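Local coordinates for protein fructose transport system repressor FruR (Pseudomonas putida, PDB 3O74) that probably binds DNA as a dual transcriptional regulator of the LacI family, with fructose 1-phosphate as its preferred effector, at residues B[123-128]-B[183-188]. Residues are numbered along the deposited sequence; the frame is centred on the assembly and turned at random.
Sequences IALIGA and ALVTTS
Leu184 carries CG trans to its backbone N (chi1 172°), and with the turn of its second torsion CD1 leans over the neighbouring strand, while Ile126, with CG1 trans to its carbonyl carbon (chi1 -78°), brings CG1 and CD1 over to meet it. The pair belongs to the parallel sheet of the C-terminal subdomain in the periplasmic-binding-protein fold of LacI-type regulators, where strand 183-186 lies between 122-128 and 210-214. Leu184 CD1 sits 3.8 Å from Ile126 CG1 and also rests against Ala124 CB, the two longer side chains meeting obliquely. Helices 163-177 and 189-201 cover this face through Met170 and Val195, which both touch Leu184 and Ile126. On the other face, packed by Leu111, Leu115 and Leu116 of helix 104-116, Ile123 CG1 lies 3.9 Å from Ala183 CB and Leu125 CD1 approaches Val185 CG1. The same Leu125 methyl reaches Thr187 CG2 at 3.6 Å, their side chains crossing at about a right angle. Four backbone hydrogen bonds zip the ladder: Ala124 N to Ala183 O is the most bent, at 146° about the hydrogen, whereas Ile126 N to Val185 O is nearly straight. Val185 N donates to Ala124 O, and beyond the strand end Thr187 N still donates to Ile126 O at 3.0 Å. Ser188 then takes the N-cap position of helix 189-201. Thr186 OG1 is hydrogen-bonded to Thr213 OG1 on strand 210-214. Thr187 OG1 lies 3.3 Å from Gly127 CA and 2.6 Å from a water that accepts the N-H of Ala128, bridging the two segments just past the last strand pairing.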
loop_
_atom_site.group_PDB
_atom_site.type_symbol
_atom_site.label_atom_id
_atom_site.label_comp_id
_atom_site.label_asym_id
_atom_site.label_seq_id
_atom_site.Cartn_x
_atom_site.Cartn_y
_atom_site.Cartn_z
ATOM N N ILE B 123 -3.253 2.608 -31.031
ATOM C CA ILE B 123 -3.064 1.956 -29.744
ATOM C C ILE B 123 -1.682 2.284 -29.203
ATOM O O ILE B 123 -0.718 2.391 -29.962
ATOM C CB ILE B 123 -3.237 0.423 -29.849
ATOM C CG1 ILE B 123 -3.190 -0.217 -28.462
ATOM C CG2 ILE B 123 -2.183 -0.184 -30.768
ATOM C CD1 ILE B 123 -3.648 -1.661 -28.438
ATOM N N ALA B 124 -1.586 2.451 -27.890
ATOM C CA ALA B 124 -0.318 2.819 -27.287
ATOM C C ALA B 124 -0.001 1.961 -26.074
ATOM O O ALA B 124 -0.893 1.410 -25.429
ATOM C CB ALA B 124 -0.315 4.290 -26.909
ATOM N N LEU B 125 1.290 1.851 -25.788
ATOM C CA LEU B 125 1.765 1.204 -24.581
ATOM C C LEU B 125 2.495 2.242 -23.741
ATOM O O LEU B 125 3.375 2.949 -24.234
ATOM C CB LEU B 125 2.721 0.066 -24.925
ATOM C CG LEU B 125 3.430 -0.543 -23.719
ATOM C CD1 LEU B 125 2.540 -1.573 -23.039
ATOM C CD2 LEU B 125 4.752 -1.165 -24.148
ATOM N N ILE B 126 2.112 2.346 -22.477
ATOM C CA ILE B 126 2.817 3.208 -21.548
ATOM C C ILE B 126 3.451 2.340 -20.469
ATOM O O ILE B 126 2.762 1.612 -19.758
ATOM C CB ILE B 126 1.878 4.248 -20.923
ATOM C CG1 ILE B 126 1.615 5.387 -21.914
ATOM C CG2 ILE B 126 2.468 4.803 -19.626
ATOM C CD1 ILE B 126 0.647 6.448 -21.400
ATOM N N GLY B 127 4.771 2.426 -20.361
ATOM C CA GLY B 127 5.516 1.614 -19.424
ATOM C C GLY B 127 6.671 2.401 -18.842
ATOM O O GLY B 127 6.752 3.608 -19.026
ATOM N N ALA B 128 7.566 1.715 -18.145
ATOM C CA ALA B 128 8.685 2.366 -17.476
ATOM C C ALA B 128 9.775 1.347 -17.201
ATOM O O ALA B 128 9.517 0.144 -17.196
ATOM C CB ALA B 128 8.226 3.018 -16.174
ATOM N N ALA B 183 -6.955 3.306 -27.990
ATOM C CA ALA B 183 -6.739 2.273 -26.983
ATOM C C ALA B 183 -5.391 2.448 -26.298
ATOM O O ALA B 183 -4.429 2.924 -26.906
ATOM C CB ALA B 183 -6.838 0.884 -27.610
ATOM N N LEU B 184 -5.323 2.054 -25.034
ATOM C CA LEU B 184 -4.112 2.243 -24.251
ATOM C C LEU B 184 -3.904 1.127 -23.239
ATOM O O LEU B 184 -4.826 0.738 -22.521
ATOM C CB LEU B 184 -4.154 3.585 -23.522
ATOM C CG LEU B 184 -3.018 3.817 -22.524
ATOM C CD1 LEU B 184 -1.715 4.058 -23.261
ATOM C CD2 LEU B 184 -3.332 4.984 -21.597
ATOM N N VAL B 185 -2.677 0.621 -23.186
ATOM C CA VAL B 185 -2.281 -0.335 -22.162
ATOM C C VAL B 185 -1.195 0.280 -21.290
ATOM O O VAL B 185 -0.211 0.809 -21.806
ATOM C CB VAL B 185 -1.740 -1.636 -22.780
ATOM C CG1 VAL B 185 -1.149 -2.541 -21.702
ATOM C CG2 VAL B 185 -2.835 -2.355 -23.546
ATOM N N THR B 186 -1.385 0.230 -19.973
ATOM C CA THR B 186 -0.332 0.615 -19.041
ATOM C C THR B 186 0.223 -0.641 -18.381
ATOM O O THR B 186 -0.529 -1.549 -18.019
ATOM C CB THR B 186 -0.841 1.583 -17.957
ATOM O OG1 THR B 186 -1.976 1.006 -17.302
ATOM C CG2 THR B 186 -1.250 2.912 -18.570
ATOM N N THR B 187 1.541 -0.693 -18.225
ATOM C CA THR B 187 2.193 -1.883 -17.690
ATOM C C THR B 187 2.153 -1.928 -16.165
ATOM O O THR B 187 2.657 -2.869 -15.553
ATOM C CB THR B 187 3.645 -1.981 -18.157
ATOM O OG1 THR B 187 4.396 -0.880 -17.628
ATOM C CG2 THR B 187 3.709 -1.982 -19.694
ATOM N N SER B 188 1.557 -0.910 -15.556
ATOM C CA SER B 188 1.499 -0.824 -14.104
ATOM C C SER B 188 0.384 0.112 -13.666
ATOM O O SER B 188 0.176 1.171 -14.267
ATOM C CB SER B 188 2.834 -0.329 -13.549
ATOM O OG SER B 188 2.751 -0.114 -12.150
HETATM O O HOH W 1 6.923 -1.363 -18.203
#